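Local coordinates for putative ubiquinone biosynthesis protein (Nostoc punctiforme, PDB 3MSQ) that probably takes part in ubiquinone biosynthesis as a member of the Coq4 family, its exact biochemical role being unassigned, at residues T125-Y129 with L198-W203; I143-A147 with S158-L162. All blocks are in the same frame, centred on the assembly; numbering follows the deposited sequence.

Contact 1: T125-Y129 with L198-W203; sequences THDIY and LIAQKW
The ring of Y129 is enclosed from several directions, with L198 pressed onto one face. L198 CB stands 3.9 Å from the centroid of the Y129 ring, only 13° off its normal, in a CH-pi contact, while CD1 of the same leucine reaches Y129 CG at 3.7 Å. The opposite face lies against the tyrosine's own helix, near T125 C and H126 CA. W203 meets the ring at its edge, NE1 being 3.3 Å from Y129 CE1; the two ring planes are inclined at 53°, an oblique aromatic pair. At the end of the phenol, Y129 OH comes up against I199 CD1. Thus a long loop, which makes a type I turn from L198 to Q201, is fastened to helix 114-133. That helix carries an HDxxH sequence that begins with H126 and D127, consistent with the metal-binding motif of Coq4 proteins, and H126 starts away from the loop. W203 is itself layered between Q201 CB on one face and I128 CG2 on the other. Because chi1 of I128 (-66°) puts CG1 beside the backbone N, the CG2 branch is the one anti to it, and this methyl sits 4.3 Å from the centroid of the six-membered ring. Were Y129 an alanine, the gap opened between L198 and W203 would probably leave W203 NE1 without its aromatic neighbour. T125 CB adds a flank beside W203 CD1, at 3.6 Å, its hydroxyl being bonded back to L121 O.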
ATOM      1  N   THR A 125      28.566  11.808   4.733  1.00 57.59           N
ATOM      2  CA  THR A 125      28.597  13.123   5.347  1.00 57.24           C
ATOM      3  C   THR A 125      27.381  13.559   6.129  1.00 64.13           C
ATOM      4  O   THR A 125      27.560  14.360   7.040  1.00 63.85           O
ATOM      5  CB  THR A 125      29.043  14.193   4.332  1.00 55.81           C
ATOM      6  OG1 THR A 125      28.042  14.373   3.335  1.00 46.72           O
ATOM      7  CG2 THR A 125      30.376  13.865   3.671  1.00 58.61           C
ATOM      8  N   HIS A 126      26.157  13.083   5.792  1.00 63.23           N
ATOM      9  CA  HIS A 126      24.927  13.572   6.432  1.00 64.54           C
ATOM     10  C   HIS A 126      24.838  13.551   7.962  1.00 67.26           C
ATOM     11  O   HIS A 126      24.148  14.397   8.528  1.00 67.55           O
ATOM     12  CB  HIS A 126      23.636  13.148   5.709  1.00 66.27           C
ATOM     13  CG  HIS A 126      22.776  12.179   6.457  1.00 70.94           C
ATOM     14  ND1 HIS A 126      22.757  10.828   6.133  1.00 73.13           N
ATOM     15  CD2 HIS A 126      21.884  12.408   7.453  1.00 73.60           C
ATOM     16  CE1 HIS A 126      21.883  10.282   6.960  1.00 73.46           C
ATOM     17  NE2 HIS A 126      21.335  11.198   7.778  1.00 73.92           N
ATOM     18  N   ASP A 127      25.572  12.666   8.629  1.00 63.15           N
ATOM     19  CA  ASP A 127      25.577  12.628  10.095  1.00 63.39           C
ATOM     20  C   ASP A 127      26.324  13.829  10.725  1.00 67.55           C
ATOM     21  O   ASP A 127      26.149  14.101  11.907  1.00 67.42           O
ATOM     22  CB  ASP A 127      26.128  11.290  10.602  1.00 65.34           C
ATOM     23  CG  ASP A 127      25.589  10.901  11.936  1.00 73.26           C
ATOM     24  OD1 ASP A 127      24.371  10.623  12.023  1.00 73.44           O
ATOM     25  OD2 ASP A 127      26.382  10.852  12.897  1.00 82.64           O
ATOM     26  N   ILE A 128      27.138  14.541   9.933  1.00 65.06           N
ATOM     27  CA  ILE A 128      27.891  15.731  10.349  1.00 65.68           C
ATOM     28  C   ILE A 128      26.939  16.940  10.301  1.00 71.52           C
ATOM     29  O   ILE A 128      26.978  17.772  11.208  1.00 71.58           O
ATOM     30  CB  ILE A 128      29.186  15.911   9.475  1.00 67.88           C
ATOM     31  CG1 ILE A 128      30.189  14.763   9.703  1.00 68.61           C
ATOM     32  CG2 ILE A 128      29.872  17.248   9.694  1.00 68.13           C
ATOM     33  CD1 ILE A 128      30.721  14.063   8.434  1.00 76.74           C
ATOM     34  N   TYR A 129      26.060  16.998   9.268  1.00 69.28           N
ATOM     35  CA  TYR A 129      25.092  18.072   8.992  1.00 69.71           C
ATOM     36  C   TYR A 129      24.391  18.638  10.215  1.00 76.10           C
ATOM     37  O   TYR A 129      24.453  19.849  10.418  1.00 78.09           O
ATOM     38  CB  TYR A 129      24.037  17.679   7.928  1.00 70.16           C
ATOM     39  CG  TYR A 129      24.529  17.451   6.515  1.00 72.42           C
ATOM     40  CD1 TYR A 129      25.843  17.723   6.161  1.00 74.26           C
ATOM     41  CD2 TYR A 129      23.680  16.941   5.536  1.00 73.82           C
ATOM     42  CE1 TYR A 129      26.311  17.465   4.878  1.00 77.00           C
ATOM     43  CE2 TYR A 129      24.135  16.679   4.246  1.00 74.81           C
ATOM     44  CZ  TYR A 129      25.452  16.954   3.916  1.00 85.66           C
ATOM     45  OH  TYR A 129      25.928  16.720   2.646  1.00 87.78           O
ATOM     46  N   LEU A 198      25.353  22.792   2.435  1.00 52.92           N
ATOM     47  CA  LEU A 198      25.941  21.720   3.244  1.00 52.75           C
ATOM     48  C   LEU A 198      26.664  20.727   2.337  1.00 56.26           C
ATOM     49  O   LEU A 198      27.842  20.461   2.551  1.00 55.88           O
ATOM     50  CB  LEU A 198      24.844  20.952   4.024  1.00 52.41           C
ATOM     51  CG  LEU A 198      24.140  21.654   5.186  1.00 56.12           C
ATOM     52  CD1 LEU A 198      23.009  20.766   5.710  1.00 54.62           C
ATOM     53  CD2 LEU A 198      25.132  22.045   6.304  1.00 55.76           C
ATOM     54  N   ILE A 199      25.942  20.209   1.311  1.00 51.78           N
ATOM     55  CA  ILE A 199      26.394  19.228   0.318  1.00 50.71           C
ATOM     56  C   ILE A 199      27.692  19.626  -0.430  1.00 56.45           C
ATOM     57  O   ILE A 199      28.454  18.731  -0.815  1.00 56.97           O
ATOM     58  CB  ILE A 199      25.215  18.814  -0.631  1.00 52.78           C
ATOM     59  CG1 ILE A 199      25.441  17.474  -1.342  1.00 53.38           C
ATOM     60  CG2 ILE A 199      24.803  19.901  -1.619  1.00 52.75           C
ATOM     61  CD1 ILE A 199      25.029  16.243  -0.543  1.00 60.84           C
ATOM     62  N   ALA A 200      27.961  20.962  -0.579  1.00 51.74           N
ATOM     63  CA  ALA A 200      29.140  21.531  -1.267  1.00 50.80           C
ATOM     64  C   ALA A 200      30.447  21.518  -0.466  1.00 51.66           C
ATOM     65  O   ALA A 200      31.507  21.760  -1.047  1.00 50.78           O
ATOM     66  CB  ALA A 200      28.837  22.950  -1.736  1.00 52.04           C
ATOM     67  N   GLN A 201      30.375  21.238   0.852  1.00 48.09           N
ATOM     68  CA  GLN A 201      31.519  21.255   1.775  1.00 48.57           C
ATOM     69  C   GLN A 201      32.365  19.998   1.801  1.00 54.66           C
ATOM     70  O   GLN A 201      31.819  18.886   1.867  1.00 53.57           O
ATOM     71  CB  GLN A 201      31.094  21.601   3.216  1.00 49.29           C
ATOM     72  CG  GLN A 201      30.232  22.851   3.373  1.00 45.72           C
ATOM     73  CD  GLN A 201      30.760  24.031   2.608  1.00 55.49           C
ATOM     74  OE1 GLN A 201      31.870  24.510   2.837  1.00 49.80           O
ATOM     75  NE2 GLN A 201      29.953  24.553   1.703  1.00 52.65           N
ATOM     76  N   LYS A 202      33.711  20.193   1.791  1.00 52.09           N
ATOM     77  CA  LYS A 202      34.699  19.129   1.923  1.00 51.67           C
ATOM     78  C   LYS A 202      34.967  18.951   3.426  1.00 59.39           C
ATOM     79  O   LYS A 202      36.014  19.355   3.932  1.00 60.53           O
ATOM     80  CB  LYS A 202      35.981  19.452   1.147  1.00 52.37           C
ATOM     81  CG  LYS A 202      35.884  19.173  -0.334  1.00 49.77           C
ATOM     82  CD  LYS A 202      37.202  19.415  -1.049  1.00 49.32           C
ATOM     83  CE  LYS A 202      37.130  19.102  -2.526  1.00 54.30           C
ATOM     84  NZ  LYS A 202      38.164  19.832  -3.299  1.00 66.26           N
ATOM     85  N   TRP A 203      33.979  18.379   4.135  1.00 57.78           N
ATOM     86  CA  TRP A 203      33.955  18.166   5.590  1.00 59.46           C
ATOM     87  C   TRP A 203      35.244  17.697   6.268  1.00 60.25           C
ATOM     88  O   TRP A 203      35.551  18.179   7.356  1.00 58.53           O
ATOM     89  CB  TRP A 203      32.750  17.291   6.008  1.00 59.30           C
ATOM     90  CG  TRP A 203      31.419  17.853   5.603  1.00 60.83           C
ATOM     91  CD1 TRP A 203      30.607  17.407   4.600  1.00 63.45           C
ATOM     92  CD2 TRP A 203      30.781  19.006   6.155  1.00 61.29           C
ATOM     93  NE1 TRP A 203      29.488  18.200   4.509  1.00 63.11           N
ATOM     94  CE2 TRP A 203      29.566  19.191   5.454  1.00 64.97           C
ATOM     95  CE3 TRP A 203      31.126  19.919   7.166  1.00 63.66           C
ATOM     96  CZ2 TRP A 203      28.685  20.241   5.744  1.00 64.60           C
ATOM     97  CZ3 TRP A 203      30.250  20.956   7.457  1.00 65.51           C
ATOM     98  CH2 TRP A 203      29.044  21.106   6.756  1.00 65.59           C
TER

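Contact 2: I143-A147 with S158-L162; sequences IGLQA and SVMLL
Q146 presents the flat group here, a side-chain amide with L161 CD1 over one face and S158 OG meeting its oxygen end. The L161 methyl stands 4.1 Å from Q146 CD and 3.9 Å from Q146 NE2, an apolar cover laid across the amide. The serine donates a hydrogen bond of 2.7 Å from S158 OG to Q146 OE1. It arrives head-on, the angle at the oxygen being 174°. A bend in the glutamine chain (chi2 -66°) helps to carry the amide to this place beside S158 instead of straight out from its helix. The two helices, 139-152 and 156-172, follow each other closely in the chain and form an alpha-helical hairpin, with their short segments crossing at -140° and axes 9.3 Å apart. Further along the interface aliphatic methyls take over, resting partly on backbone atoms. L162 CD1 packs against A147, 3.6 Å from A147 N and 4.0 Å from A147 CB, and I143 CD1 reaches L161 O at 3.4 Å. I184 of helix 177-192 touches I143, A147 and L162 together, whereas V159 and the selenomethionine M160 pack on a neighbouring subunit. Residues 158-162 fall in a span predicted to be transmembrane; in any case both polar side chains are buried, where one without a partner would probably be costly. The serine-glutamine bond pairs them with each other, and so probably fixes the rotation of the amide amid otherwise greasy packing.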
ATOM      1  N   ILE A 143      13.900  15.152  11.127  1.00 60.48           N
ATOM      2  CA  ILE A 143      12.883  15.705  10.201  1.00 59.88           C
ATOM      3  C   ILE A 143      13.112  17.215   9.966  1.00 62.99           C
ATOM      4  O   ILE A 143      12.935  17.706   8.847  1.00 61.86           O
ATOM      5  CB  ILE A 143      11.409  15.366  10.597  1.00 63.20           C
ATOM      6  CG1 ILE A 143      11.179  13.848  10.792  1.00 63.73           C
ATOM      7  CG2 ILE A 143      10.417  15.932   9.577  1.00 63.25           C
ATOM      8  CD1 ILE A 143      11.382  12.921   9.478  1.00 73.37           C
ATOM      9  N   GLY A 144      13.526  17.915  11.016  1.00 59.66           N
ATOM     10  CA  GLY A 144      13.888  19.324  10.930  1.00 59.92           C
ATOM     11  C   GLY A 144      15.086  19.512  10.013  1.00 63.90           C
ATOM     12  O   GLY A 144      15.050  20.382   9.145  1.00 64.09           O
ATOM     13  N   LEU A 145      16.144  18.663  10.163  1.00 59.09           N
ATOM     14  CA  LEU A 145      17.357  18.701   9.341  1.00 57.80           C
ATOM     15  C   LEU A 145      17.038  18.460   7.872  1.00 62.44           C
ATOM     16  O   LEU A 145      17.622  19.129   7.006  1.00 63.60           O
ATOM     17  CB  LEU A 145      18.437  17.705   9.845  1.00 57.32           C
ATOM     18  CG  LEU A 145      19.683  17.518   8.972  1.00 59.58           C
ATOM     19  CD1 LEU A 145      20.591  18.720   9.051  1.00 59.92           C
ATOM     20  CD2 LEU A 145      20.417  16.264   9.350  1.00 59.27           C
ATOM     21  N   GLN A 146      16.105  17.522   7.586  1.00 56.72           N
ATOM     22  CA  GLN A 146      15.703  17.210   6.203  1.00 54.30           C
ATOM     23  C   GLN A 146      15.026  18.419   5.557  1.00 54.79           C
ATOM     24  O   GLN A 146      15.170  18.644   4.365  1.00 53.75           O
ATOM     25  CB  GLN A 146      14.789  15.959   6.147  1.00 55.28           C
ATOM     26  CG  GLN A 146      15.462  14.622   6.536  1.00 52.30           C
ATOM     27  CD  GLN A 146      16.553  14.160   5.595  1.00 61.88           C
ATOM     28  OE1 GLN A 146      16.620  14.546   4.429  1.00 50.41           O
ATOM     29  NE2 GLN A 146      17.450  13.323   6.089  1.00 60.59           N
ATOM     30  N   ALA A 147      14.308  19.206   6.360  1.00 51.63           N
ATOM     31  CA  ALA A 147      13.613  20.416   5.922  1.00 51.35           C
ATOM     32  C   ALA A 147      14.639  21.477   5.576  1.00 53.55           C
ATOM     33  O   ALA A 147      14.509  22.116   4.536  1.00 53.59           O
ATOM     34  CB  ALA A 147      12.640  20.899   7.000  1.00 52.58           C
ATOM     35  N   SER A 158      14.867  13.324   0.975  1.00 51.35           N
ATOM     36  CA  SER A 158      14.410  14.403   1.860  1.00 50.87           C
ATOM     37  C   SER A 158      12.893  14.623   1.718  1.00 56.61           C
ATOM     38  O   SER A 158      12.169  14.617   2.731  1.00 57.13           O
ATOM     39  CB  SER A 158      15.186  15.689   1.594  1.00 51.95           C
ATOM     40  OG  SER A 158      16.548  15.514   1.946  1.00 52.20           O
ATOM     41  N   VAL A 159      12.409  14.739   0.461  1.00 52.69           N
ATOM     42  CA  VAL A 159      10.989  14.920   0.151  1.00 53.14           C
ATOM     43  C   VAL A 159      10.182  13.793   0.778  1.00 54.01           C
ATOM     44  O   VAL A 159       9.174  14.050   1.423  1.00 53.23           O
ATOM     45  CB  VAL A 159      10.720  14.941  -1.364  1.00 59.12           C
ATOM     46  CG1 VAL A 159       9.322  15.458  -1.666  1.00 59.63           C
ATOM     47  CG2 VAL A 159      11.768  15.739  -2.102  1.00 59.64           C
HETATM   48  N   MSE A 160      10.613  12.540   0.533  1.00 49.89           N
HETATM   49  CA  MSE A 160       9.977  11.313   1.009  1.00 48.55           C
HETATM   50  C   MSE A 160       9.998  11.280   2.519  1.00 56.43           C
HETATM   51  O   MSE A 160       8.932  11.094   3.125  1.00 57.95           O
HETATM   52  CB  MSE A 160      10.657  10.069   0.435  1.00 49.42           C
HETATM   53  CG  MSE A 160      10.597   9.963  -1.107  1.00 53.98           C
HETATM   54 SE   MSE A 160       8.815  10.099  -1.904  0.75 59.33          SE
HETATM   55  CE  MSE A 160       8.996  11.759  -2.714  1.00 53.48           C
ATOM     56  N   LEU A 161      11.191  11.547   3.130  1.00 52.83           N
ATOM     57  CA  LEU A 161      11.351  11.581   4.586  1.00 52.03           C
ATOM     58  C   LEU A 161      10.552  12.665   5.254  1.00 55.74           C
ATOM     59  O   LEU A 161      10.102  12.434   6.378  1.00 57.57           O
ATOM     60  CB  LEU A 161      12.812  11.573   5.051  1.00 51.50           C
ATOM     61  CG  LEU A 161      13.574  10.242   4.903  1.00 55.07           C
ATOM     62  CD1 LEU A 161      15.025  10.407   5.268  1.00 54.56           C
ATOM     63  CD2 LEU A 161      12.915   9.100   5.700  1.00 56.91           C
ATOM     64  N   LEU A 162      10.313  13.815   4.563  1.00 50.45           N
ATOM     65  CA  LEU A 162       9.472  14.889   5.109  1.00 50.32           C
ATOM     66  C   LEU A 162       8.029  14.458   5.160  1.00 54.65           C
ATOM     67  O   LEU A 162       7.471  14.471   6.253  1.00 56.43           O
ATOM     68  CB  LEU A 162       9.598  16.199   4.352  1.00 50.35           C
ATOM     69  CG  LEU A 162      10.044  17.364   5.201  1.00 54.57           C
ATOM     70  CD1 LEU A 162      11.402  17.800   4.786  1.00 55.41           C
ATOM     71  CD2 LEU A 162       9.140  18.520   5.032  1.00 55.23           C
TER

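Both contacts are buried, and each centre lies about 8 Å from the centre of the chain, yet they join different kinds of element. Contact 1 ties a helix to a loop distant in sequence and relies on aromatic and aliphatic packing; contact 2 closes a hairpin of consecutive helices and adds a polar bond to its apolar seam. Contact 1 is untouched by other chains, whereas the second helix of contact 2 also faces another subunit. Their centres are about 16 Å apart, and successive helices 114-133 and 139-152 bring them together: Y129 CB packs on L145 CD1 at 3.8 Å, so the two buried contacts adjoin through that pair of helices.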